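Local coordinates for Lmo0131 protein (PDB 4Q6J), which is of unknown function but has a TIM-barrel EAL domain, a family whose members are generally assigned cyclic-guanylate-specific phosphodiesterase activity, at residues T49-A52 with P53-F57; D59-L63 with N64-E68; I92-A96 with H97-S101; T106-H109 with D110-E114. All coordinates share one frame; numbering follows the deposited sequence. Where two conformers were deposited one is given.

Contact 1: residues T49-A52 with P53-F57; sequences TILA and PIDFF
Ala52 O accepts the backbone N-H of Asp55 at 2.9 Å, and this bond closes the first turn of helix 53-62, which starts directly after the short strand 50-51. It is bent, with 147° at the hydrogen, because the acceptor lies only three residues back from the donor. Ala52 occupies the N-cap position and contributes its carbonyl; its methyl offers no polar atom for capping. Pro53 follows as the first helical residue, a place where proline is welcome: its missing N-H would have found no partner in the first turn, and its ring fixes a backbone already close to helical. Asp55 CG stands beside the backbone N (chi1 -50°), which leaves OD2 at 3.3 Å from Ala52 O, an approach of two acceptors. At the N-terminal end a negative carboxylate probably gains from the helix dipole, but OD1 lies close to Asp55 OD1 of the second subunit, which may offset part of that gain or favour a shared proton. Ile54 packs against Ile54 of that subunit.

The larger apolar contacts involve Leu51 and Phe56. Leu51 CB lies 3.8 Å from Phe56 CD1, and Leu51 CG reaches Asp55 CB at 4.0 Å. Phe56 holds its CG between backbone N and carbonyl carbon (chi1 66°), a rotamer uncommon within helices, and the ring is thereby folded back over the helix start. Its CD1 comes to 3.2 Å from Ala52 O, the oxygen approaching obliquely.

Leu51 pairs through its backbone with Leu44 of the antiparallel strand 35-45, on whose Val42 and Arg43 Pro53 also rests.

Contact 2: residues D59-L63 with N64-E68; sequences DIVLL and NATRE
A Schellman motif, in which Asn64 and Ala65 fold back onto Ile60 and Val61, ends helix 53-62, and the chain then turns directly into helix 66-83. The wider, six-residue loop of the motif is closed by Ala65 N to Ile60 O, 2.7 Å long and almost straight at 176°. Inside it, Asn64 N reaches Val61 O at 2.7 Å from well above the carbonyl plane (64° out of it), a strongly off-axis approach. Asn64 is the C-prime residue and has positive phi; asparagine bears this left-handed conformation more readily than most residues with a side chain. Its side chain has two conformers; in the one described, OD1 accepts a hydrogen bond from Ala136 N of the third subunit, a link that depends on that conformer.

Ile60 and Ala65 make the hydrophobic contact that usually accompanies this motif, Ile60 CG2 lying 4.0 Å from Ala65 CB, and Tyr20 of strand 20-29 touches both side chains. The small alanine lets the turn sit close to the branched isoleucine. Ile60 CG2 is trans to the backbone N, which sends this methyl across to the new helix, where it meets Thr66 CG2 at 3.6 Å and approaches Thr66 N to 3.4 Å.

Contact 3: residues I92-A96 with H97-S101; sequences INIPA and HYVAS. With ACY (acetic acid), chain S.
Ile94 CG2 and Tyr98 CB stand only 3.3 Å apart, a tight carbon-carbon approach across the junction where strand 89-95 of the TIM barrel passes straight into the one-turn helix 96-99. With CG2 anti to the backbone N, Ile94 extends this methyl to the first turn of the helix, where it also lies 3.7 Å from Val99 CG2; it crosses both side chains at about a right angle. The CG2 methyls of Ile94 and Val99 branch close to the backbone, and so the two residues meet without long side chains. Ile94 is tied into the sheet by backbone bonds to Glu125 and Ile127.

The helix opens with one good bond, Val99 N to Pro95 O, 3.1 Å long with the donor in the carbonyl plane. Tyr98 N adds a weak one to the same oxygen, 2.9 Å long but only 122° at the hydrogen. Pro95, the N-cap, has a ring that restricts phi to a value this turn into the helix tolerates, and it has no N-H to give to a neighbouring strand. Ala96 O then accepts Ala100 N at 3.0 Å, almost along the C=O axis, before the helix gives out.

Pro95 and Tyr98 run side by side, Pro95 CG being 4.2 Å from Tyr98 CD2, and the tyrosine ring goes on to an edge-to-face contact with Tyr104.

Ser101 is the N-cap of the next helix: its OG is hydrogen-bonded to Tyr104 N. The same OG donates to an acetic acid molecule, probably from the crystallisation liquor, which Thr103 of the third subunit also holds; Ser101 OG and its OXT are 2.6 Å apart.

Contact 4: residues T106-H109 with D110-E114; sequences TFLH and DYVKE. With EDO (1,2-ethanediol), chain O.
His109 ND1 donates to Asp110 OD1 over 3.1 Å, a histidine-carboxylate hydrogen bond between consecutive residues of helix 102-115. The oxygen uses its anti lone pair, the one facing away from OD2. Ring and carboxylate are turned 71° against each other, and OD1 lies 19° out of the imidazole plane, near the ring's edge. Asp110 CG stands beside its own backbone N (chi1 -75°), which carries the carboxylate back along the helix, within 3.2 Å of Thr106 O for OD1, a pair of acceptors. Threonine suits its place because OG1 can turn back within the helix to Ser102 O.

The regular i to i+4 backbone bonds of the helix are Tyr111 N to Phe107 O and Val112 N to Leu108 O, each 2.8 Å long, with Asp110 N to Thr106 O and Lys113 N to His109 O.

Packing follows the same four-residue spacing. Leu108 CD1 meets Val112 CG2 at 3.8 Å on the buried side, where branched aliphatic residues suit the neighbouring Ile145 and Leu148. On another flank, Phe107 CZ comes to 4.2 Å from Tyr111 CD2, and Tyr111 CB sits over one face of the phenylalanine ring. An ethanediol, probably from the crystallisation liquor, touches both rings; its fit beside Glu114 is doubtful.

His109 also runs alongside Lys113, an extended lysine fitted to its exposed position, whose NZ stays 5.3 Å from His109 NE2. The carboxylate of Asp110 would favour the ND1-H form and also stabilise the imidazolium cation, which the lysine would weakly disfavour; only these effects on the cation oppose each other.

How the contacts relate
The four contacts follow one another along the chain inside a single EAL domain. Contacts 1 and 2 hold the start and the finish of helix 53-62, their centres 13 Å apart, and both touch the second subunit. Arg67 links contact 2 to contacts 3 and 4: its CA is 3.2 Å from Tyr98 OH of contact 3, and its NH2 packs against the ring of Phe107 in contact 4, with Arg67 NH2 to Phe107 CD2 3.0 Å. Contacts 3 and 4 meet through Ile94 CD1 and Leu108 CD2, 3.8 Å apart. Contact 1 stands farthest from contact 4, about 28 Å between centres. The acetic acid of contact 3 and the ethanediol of contact 4 probably come from crystallisation and mark no established substrate site.

Contact 1: residues T49-A52 with P53-F57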
loop_
_atom_site.group_PDB
_atom_site.type_symbol
_atom_site.label_atom_id
_atom_site.label_comp_id
_atom_site.label_asym_id
_atom_site.label_seq_id
_atom_site.Cartn_x
_atom_site.Cartn_y
_atom_site.Cartn_z
ATOM N N THR B 49 21.824 -15.094 -19.088
ATOM C CA THR B 49 20.404 -15.378 -19.187
ATOM C C THR B 49 19.615 -14.178 -19.689
ATOM O O THR B 49 20.201 -13.167 -20.074
ATOM C CB THR B 49 19.855 -15.872 -17.822
ATOM O OG1 THR B 49 18.597 -16.529 -17.992
ATOM C CG2 THR B 49 19.727 -14.721 -16.831
ATOM N N ILE B 50 18.287 -14.327 -19.714
ATOM C CA ILE B 50 17.342 -13.266 -20.077
ATOM C C ILE B 50 16.278 -13.187 -18.993
ATOM O O ILE B 50 15.593 -14.172 -18.712
ATOM C CB ILE B 50 16.700 -13.482 -21.487
ATOM C CG1 ILE B 50 17.796 -13.713 -22.519
ATOM C CG2 ILE B 50 15.902 -12.263 -21.920
ATOM C CD1 ILE B 50 17.364 -13.630 -23.909
ATOM N N LEU B 51 16.152 -12.017 -18.377
ATOM C CA LEU B 51 15.264 -11.804 -17.237
ATOM C C LEU B 51 14.000 -11.031 -17.597
ATOM O O LEU B 51 14.029 -10.147 -18.450
ATOM C CB LEU B 51 16.012 -11.045 -16.127
ATOM C CG LEU B 51 16.535 -11.763 -14.866
ATOM C CD1 LEU B 51 17.202 -13.061 -15.196
ATOM C CD2 LEU B 51 17.487 -10.882 -14.098
ATOM N N ALA B 52 12.907 -11.400 -16.923
ATOM C CA ALA B 52 11.607 -10.725 -16.952
ATOM C C ALA B 52 11.536 -9.612 -15.882
ATOM O O ALA B 52 12.198 -9.715 -14.858
ATOM C CB ALA B 52 10.513 -11.757 -16.730
ATOM N N PRO B 53 10.740 -8.545 -16.115
ATOM C CA PRO B 53 10.688 -7.330 -15.278
ATOM C C PRO B 53 10.470 -7.549 -13.777
ATOM O O PRO B 53 10.916 -6.759 -12.955
ATOM C CB PRO B 53 9.485 -6.595 -15.841
ATOM C CG PRO B 53 9.379 -7.042 -17.187
ATOM C CD PRO B 53 9.782 -8.449 -17.223
ATOM N N ILE B 54 9.775 -8.619 -13.439
ATOM C CA ILE B 54 9.500 -8.962 -12.051
ATOM C C ILE B 54 10.777 -9.248 -11.258
ATOM O O ILE B 54 10.861 -8.975 -10.061
ATOM C CB ILE B 54 8.511 -10.156 -11.971
ATOM C CG1 ILE B 54 8.157 -10.478 -10.518
ATOM C CG2 ILE B 54 9.026 -11.368 -12.738
ATOM C CD1 ILE B 54 6.673 -10.266 -10.200
ATOM N N ASP B 55 11.777 -9.786 -11.940
ATOM C CA ASP B 55 13.065 -10.040 -11.328
ATOM C C ASP B 55 13.933 -8.783 -11.180
ATOM O O ASP B 55 14.358 -8.447 -10.073
ATOM C CB ASP B 55 13.767 -11.121 -12.109
ATOM C CG ASP B 55 12.885 -12.313 -12.325
ATOM O OD1 ASP B 55 12.358 -12.838 -11.322
ATOM O OD2 ASP B 55 12.695 -12.707 -13.491
ATOM N N PHE B 56 14.151 -8.070 -12.284
ATOM C CA PHE B 56 15.073 -6.932 -12.301
ATOM C C PHE B 56 14.483 -5.557 -11.947
ATOM O O PHE B 56 15.213 -4.576 -11.955
ATOM C CB PHE B 56 15.881 -6.874 -13.619
ATOM C CG PHE B 56 15.053 -6.587 -14.861
ATOM C CD1 PHE B 56 14.471 -7.616 -15.589
ATOM C CD2 PHE B 56 14.892 -5.290 -15.325
ATOM C CE1 PHE B 56 13.729 -7.341 -16.741
ATOM C CE2 PHE B 56 14.157 -5.026 -16.471
ATOM C CZ PHE B 56 13.572 -6.041 -17.167
ATOM N N PHE B 57 13.230 -5.490 -11.523
ATOM C CA PHE B 57 12.629 -4.186 -11.246
ATOM C C PHE B 57 13.439 -3.420 -10.180
ATOM O O PHE B 57 13.656 -2.220 -10.306
ATOM C CB PHE B 57 11.115 -4.334 -10.861
ATOM C CG PHE B 57 10.655 -3.430 -9.737
ATOM C CD1 PHE B 57 10.263 -2.133 -9.991
ATOM C CD2 PHE B 57 10.783 -3.838 -8.429
ATOM C CE1 PHE B 57 9.919 -1.293 -8.958
ATOM C CE2 PHE B 57 10.448 -3.001 -7.400
ATOM C CZ PHE B 57 10.013 -1.727 -7.661
#

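Contact 2: residues D59-L63 with N64-E68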
loop_
_atom_site.group_PDB
_atom_site.type_symbol
_atom_site.label_atom_id
_atom_site.label_comp_id
_atom_site.label_asym_id
_atom_site.label_seq_id
_atom_site.Cartn_x
_atom_site.Cartn_y
_atom_site.Cartn_z
ATOM N N ASP B 59 16.380 -3.304 -9.181
ATOM C CA ASP B 59 17.627 -2.731 -9.614
ATOM C C ASP B 59 17.431 -1.475 -10.478
ATOM O O ASP B 59 18.154 -0.512 -10.324
ATOM C CB ASP B 59 18.439 -3.806 -10.306
ATOM C CG ASP B 59 18.486 -5.084 -9.505
ATOM O OD1 ASP B 59 17.679 -5.993 -9.764
ATOM O OD2 ASP B 59 19.330 -5.157 -8.611
ATOM N N ILE B 60 16.435 -1.487 -11.356
ATOM C CA ILE B 60 16.206 -0.362 -12.263
ATOM C C ILE B 60 15.893 0.947 -11.528
ATOM O O ILE B 60 16.460 1.974 -11.820
ATOM C CB ILE B 60 15.018 -0.688 -13.209
ATOM C CG1 ILE B 60 15.333 -1.889 -14.106
ATOM C CG2 ILE B 60 14.597 0.518 -14.031
ATOM C CD1 ILE B 60 16.042 -1.532 -15.392
ATOM N N VAL B 61 15.001 0.869 -10.556
ATOM C CA VAL B 61 14.684 1.954 -9.651
ATOM C C VAL B 61 15.932 2.430 -8.904
ATOM O O VAL B 61 16.294 3.597 -8.968
ATOM C CB VAL B 61 13.615 1.488 -8.660
ATOM C CG1 VAL B 61 13.576 2.383 -7.444
ATOM C CG2 VAL B 61 12.254 1.388 -9.354
ATOM N N LEU B 62 16.609 1.516 -8.223
ATOM C CA LEU B 62 17.849 1.849 -7.508
ATOM C C LEU B 62 18.979 2.401 -8.399
ATOM O O LEU B 62 19.875 3.115 -7.941
ATOM C CB LEU B 62 18.330 0.625 -6.735
ATOM C CG LEU B 62 17.246 0.187 -5.745
ATOM C CD1 LEU B 62 17.231 -1.320 -5.543
ATOM C CD2 LEU B 62 17.364 0.963 -4.414
ATOM N N LEU B 63 18.936 2.053 -9.673
ATOM C CA LEU B 63 19.895 2.582 -10.620
ATOM C C LEU B 63 19.280 3.763 -11.385
ATOM O O LEU B 63 19.893 4.282 -12.311
ATOM C CB LEU B 63 20.389 1.484 -11.579
ATOM C CG LEU B 63 21.560 0.577 -11.182
ATOM C CD1 LEU B 63 22.094 -0.195 -12.380
ATOM C CD2 LEU B 63 22.682 1.382 -10.539
ATOM N N ASN B 64 18.098 4.195 -10.940
ATOM C CA ASN B 64 17.288 5.223 -11.615
ATOM C C ASN B 64 17.287 5.104 -13.154
ATOM O O ASN B 64 17.468 6.089 -13.873
ATOM C CB ASN B 64 17.625 6.651 -11.123
ATOM C CG ASN B 64 17.144 6.923 -9.674
ATOM O OD1 ASN B 64 16.051 7.466 -9.443
ATOM N ND2 ASN B 64 17.977 6.562 -8.700
ATOM N N ALA B 65 17.077 3.877 -13.630
ATOM C CA ALA B 65 17.118 3.542 -15.063
ATOM C C ALA B 65 15.735 3.411 -15.737
ATOM O O ALA B 65 15.631 3.046 -16.910
ATOM C CB ALA B 65 17.935 2.256 -15.282
ATOM N N THR B 66 14.692 3.758 -14.996
ATOM C CA THR B 66 13.328 3.593 -15.467
ATOM C C THR B 66 13.104 4.375 -16.757
ATOM O O THR B 66 12.361 3.940 -17.600
ATOM C CB THR B 66 12.233 3.991 -14.435
ATOM O OG1 THR B 66 12.507 5.269 -13.884
ATOM C CG2 THR B 66 12.117 2.973 -13.319
ATOM N N ARG B 67 13.735 5.531 -16.898
ATOM C CA ARG B 67 13.515 6.325 -18.081
ATOM C C ARG B 67 14.097 5.669 -19.329
ATOM O O ARG B 67 13.416 5.605 -20.357
ATOM C CB ARG B 67 14.021 7.742 -17.913
ATOM C CG ARG B 67 13.733 8.595 -19.138
ATOM C CD ARG B 67 12.292 8.536 -19.605
ATOM N NE ARG B 67 12.179 9.244 -20.872
ATOM C CZ ARG B 67 11.928 10.547 -20.995
ATOM N NH1 ARG B 67 11.710 11.310 -19.931
ATOM N NH2 ARG B 67 11.877 11.095 -22.196
ATOM N N GLU B 68 15.339 5.192 -19.215
ATOM C CA GLU B 68 16.026 4.433 -20.264
ATOM C C GLU B 68 15.169 3.271 -20.755
ATOM O O GLU B 68 15.040 3.022 -21.947
ATOM C CB GLU B 68 17.346 3.853 -19.727
ATOM C CG GLU B 68 18.504 4.850 -19.633
ATOM C CD GLU B 68 18.704 5.441 -18.239
ATOM O OE1 GLU B 68 19.839 5.856 -17.957
ATOM O OE2 GLU B 68 17.742 5.516 -17.441
#

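Contact 3: residues I92-A96 with H97-S101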
loop_
_atom_site.group_PDB
_atom_site.type_symbol
_atom_site.label_atom_id
_atom_site.label_comp_id
_atom_site.label_asym_id
_atom_site.label_seq_id
_atom_site.Cartn_x
_atom_site.Cartn_y
_atom_site.Cartn_z
ATOM N N ILE B 92 2.670 -1.099 -25.373
ATOM C CA ILE B 92 3.770 -0.890 -24.436
ATOM C C ILE B 92 3.220 -0.591 -23.051
ATOM O O ILE B 92 2.217 0.102 -22.904
ATOM C CB ILE B 92 4.720 0.267 -24.843
ATOM C CG1 ILE B 92 3.976 1.592 -24.900
ATOM C CG2 ILE B 92 5.392 -0.019 -26.176
ATOM C CD1 ILE B 92 4.814 2.697 -25.484
ATOM N N ASN B 93 3.895 -1.128 -22.045
ATOM C CA ASN B 93 3.498 -0.932 -20.673
ATOM C C ASN B 93 4.070 0.358 -20.169
ATOM O O ASN B 93 5.287 0.547 -20.178
ATOM C CB ASN B 93 4.006 -2.091 -19.823
ATOM C CG ASN B 93 3.318 -3.376 -20.159
ATOM O OD1 ASN B 93 2.216 -3.376 -20.705
ATOM N ND2 ASN B 93 3.955 -4.478 -19.860
ATOM N N ILE B 94 3.202 1.259 -19.742
ATOM C CA ILE B 94 3.662 2.488 -19.138
ATOM C C ILE B 94 3.018 2.604 -17.773
ATOM O O ILE B 94 1.803 2.595 -17.649
ATOM C CB ILE B 94 3.285 3.700 -19.969
ATOM C CG1 ILE B 94 3.918 3.586 -21.353
ATOM C CG2 ILE B 94 3.766 4.972 -19.292
ATOM C CD1 ILE B 94 3.526 4.667 -22.269
ATOM N N PRO B 95 3.841 2.668 -16.732
ATOM C CA PRO B 95 3.389 2.835 -15.351
ATOM C C PRO B 95 2.503 4.058 -15.181
ATOM O O PRO B 95 2.731 5.081 -15.822
ATOM C CB PRO B 95 4.698 3.052 -14.592
ATOM C CG PRO B 95 5.735 2.422 -15.422
ATOM C CD PRO B 95 5.305 2.624 -16.836
ATOM N N ALA B 96 1.508 3.943 -14.310
ATOM C CA ALA B 96 0.595 5.040 -14.041
ATOM C C ALA B 96 1.313 6.378 -13.748
ATOM O O ALA B 96 0.904 7.407 -14.240
ATOM C CB ALA B 96 -0.353 4.659 -12.924
ATOM N N HIS B 97 2.369 6.331 -12.938
ATOM C CA HIS B 97 3.251 7.485 -12.673
ATOM C C HIS B 97 3.704 8.226 -13.934
ATOM O O HIS B 97 3.681 9.449 -13.992
ATOM C CB HIS B 97 4.493 7.043 -11.867
ATOM C CG HIS B 97 5.631 8.034 -11.885
ATOM N ND1 HIS B 97 5.670 9.147 -11.067
ATOM C CD2 HIS B 97 6.770 8.071 -12.617
ATOM C CE1 HIS B 97 6.774 9.830 -11.308
ATOM N NE2 HIS B 97 7.462 9.200 -12.242
ATOM N N TYR B 98 4.141 7.457 -14.927
ATOM C CA TYR B 98 4.584 7.994 -16.214
ATOM C C TYR B 98 3.421 8.570 -17.046
ATOM O O TYR B 98 3.561 9.595 -17.676
ATOM C CB TYR B 98 5.273 6.904 -17.013
ATOM C CG TYR B 98 6.755 6.904 -16.876
ATOM C CD1 TYR B 98 7.548 7.569 -17.784
ATOM C CD2 TYR B 98 7.370 6.248 -15.835
ATOM C CE1 TYR B 98 8.905 7.589 -17.657
ATOM C CE2 TYR B 98 8.738 6.257 -15.701
ATOM C CZ TYR B 98 9.494 6.940 -16.620
ATOM O OH TYR B 98 10.851 6.983 -16.504
ATOM N N VAL B 99 2.270 7.900 -17.029
ATOM C CA VAL B 99 1.103 8.409 -17.726
ATOM C C VAL B 99 0.653 9.757 -17.143
ATOM O O VAL B 99 0.180 10.636 -17.860
ATOM C CB VAL B 99 -0.051 7.371 -17.752
ATOM C CG1 VAL B 99 -1.304 7.973 -18.371
ATOM C CG2 VAL B 99 0.374 6.109 -18.522
ATOM N N ALA B 100 0.853 9.921 -15.841
ATOM C CA ALA B 100 0.414 11.127 -15.153
ATOM C C ALA B 100 1.452 12.236 -15.192
ATOM O O ALA B 100 1.211 13.325 -14.681
ATOM C CB ALA B 100 0.042 10.814 -13.722
ATOM N N SER B 101 2.607 11.943 -15.783
ATOM C CA SER B 101 3.667 12.928 -15.994
ATOM C C SER B 101 3.501 13.655 -17.328
ATOM O O SER B 101 3.665 13.077 -18.384
ATOM C CB SER B 101 5.056 12.271 -15.950
ATOM O OG SER B 101 6.065 13.157 -16.395
HETATM C C ACY S . 7.324 15.708 -14.191
HETATM O O ACY S . 7.253 16.907 -14.478
HETATM O OXT ACY S . 6.430 14.910 -14.508
HETATM C CH3 ACY S . 8.494 15.197 -13.415
#

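Contact 4: residues T106-H109 with D110-E114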
loop_
_atom_site.group_PDB
_atom_site.type_symbol
_atom_site.label_atom_id
_atom_site.label_comp_id
_atom_site.label_asym_id
_atom_site.label_seq_id
_atom_site.Cartn_x
_atom_site.Cartn_y
_atom_site.Cartn_z
ATOM N N THR B 106 4.496 14.319 -22.864
ATOM C CA THR B 106 4.719 15.293 -23.927
ATOM C C THR B 106 5.823 14.823 -24.821
ATOM O O THR B 106 5.691 14.837 -26.022
ATOM C CB THR B 106 5.080 16.639 -23.349
ATOM O OG1 THR B 106 3.877 17.256 -22.884
ATOM C CG2 THR B 106 5.729 17.512 -24.409
ATOM N N PHE B 107 6.912 14.366 -24.232
ATOM C CA PHE B 107 7.927 13.708 -25.029
ATOM C C PHE B 107 7.423 12.511 -25.839
ATOM O O PHE B 107 7.853 12.307 -26.967
ATOM C CB PHE B 107 9.064 13.219 -24.165
ATOM C CG PHE B 107 10.123 12.561 -24.953
ATOM C CD1 PHE B 107 10.861 13.295 -25.875
ATOM C CD2 PHE B 107 10.355 11.211 -24.835
ATOM C CE1 PHE B 107 11.839 12.695 -26.631
ATOM C CE2 PHE B 107 11.340 10.623 -25.570
ATOM C CZ PHE B 107 12.077 11.365 -26.469
ATOM N N LEU B 108 6.540 11.716 -25.237
ATOM C CA LEU B 108 6.068 10.516 -25.896
ATOM C C LEU B 108 5.175 10.888 -27.068
ATOM O O LEU B 108 5.260 10.317 -28.137
ATOM C CB LEU B 108 5.325 9.587 -24.927
ATOM C CG LEU B 108 4.715 8.349 -25.621
ATOM C CD1 LEU B 108 5.769 7.476 -26.253
ATOM C CD2 LEU B 108 3.857 7.521 -24.699
ATOM N N HIS B 109 4.305 11.848 -26.848
ATOM C CA HIS B 109 3.461 12.401 -27.892
ATOM C C HIS B 109 4.289 12.910 -29.058
ATOM O O HIS B 109 3.930 12.737 -30.226
ATOM C CB HIS B 109 2.672 13.570 -27.319
ATOM C CG HIS B 109 1.990 14.392 -28.354
ATOM N ND1 HIS B 109 2.673 15.234 -29.204
ATOM C CD2 HIS B 109 0.683 14.513 -28.673
ATOM C CE1 HIS B 109 1.817 15.831 -30.011
ATOM N NE2 HIS B 109 0.602 15.414 -29.705
ATOM N N ASP B 110 5.386 13.583 -28.732
ATOM C CA ASP B 110 6.265 14.156 -29.737
ATOM C C ASP B 110 7.027 13.088 -30.485
ATOM O O ASP B 110 7.151 13.140 -31.709
ATOM C CB ASP B 110 7.280 15.049 -29.067
ATOM C CG ASP B 110 6.695 16.338 -28.623
ATOM O OD1 ASP B 110 5.463 16.520 -28.729
ATOM O OD2 ASP B 110 7.480 17.177 -28.157
ATOM N N TYR B 111 7.572 12.141 -29.739
ATOM C CA TYR B 111 8.257 11.024 -30.346
ATOM C C TYR B 111 7.307 10.185 -31.242
ATOM O O TYR B 111 7.666 9.780 -32.341
ATOM C CB TYR B 111 8.935 10.155 -29.282
ATOM C CG TYR B 111 9.842 9.139 -29.909
ATOM C CD1 TYR B 111 9.348 7.927 -30.352
ATOM C CD2 TYR B 111 11.180 9.411 -30.099
ATOM C CE1 TYR B 111 10.148 7.015 -30.954
ATOM C CE2 TYR B 111 12.002 8.505 -30.698
ATOM C CZ TYR B 111 11.482 7.307 -31.139
ATOM O OH TYR B 111 12.295 6.390 -31.744
ATOM N N VAL B 112 6.103 9.931 -30.759
ATOM C CA VAL B 112 5.088 9.253 -31.566
ATOM C C VAL B 112 4.751 10.024 -32.851
ATOM O O VAL B 112 4.793 9.488 -33.942
ATOM C CB VAL B 112 3.796 8.972 -30.743
ATOM C CG1 VAL B 112 2.677 8.506 -31.646
ATOM C CG2 VAL B 112 4.085 7.928 -29.678
ATOM N N LYS B 113 4.476 11.308 -32.735
ATOM C CA LYS B 113 4.079 12.090 -33.895
ATOM C C LYS B 113 5.184 12.074 -34.946
ATOM O O LYS B 113 4.935 11.991 -36.128
ATOM C CB LYS B 113 3.760 13.520 -33.461
ATOM C CG LYS B 113 3.302 14.436 -34.583
ATOM C CD LYS B 113 2.896 15.798 -34.067
ATOM C CE LYS B 113 1.854 16.404 -34.986
ATOM N NZ LYS B 113 1.290 17.655 -34.440
ATOM N N GLU B 114 6.430 12.222 -34.518
ATOM C CA GLU B 114 7.588 12.204 -35.407
ATOM C C GLU B 114 7.916 10.859 -36.055
ATOM O O GLU B 114 8.391 10.798 -37.170
ATOM C CB GLU B 114 8.813 12.769 -34.678
ATOM C CG GLU B 114 10.102 12.672 -35.466
ATOM C CD GLU B 114 11.316 13.139 -34.690
ATOM O OE1 GLU B 114 11.328 13.040 -33.450
ATOM O OE2 GLU B 114 12.283 13.586 -35.324
HETATM C C1 EDO O . 12.426 13.295 -30.851
HETATM O O1 EDO O . 12.812 12.414 -31.897
HETATM C C2 EDO O . 11.015 12.959 -30.403
HETATM O O2 EDO O . 10.128 13.969 -30.796
#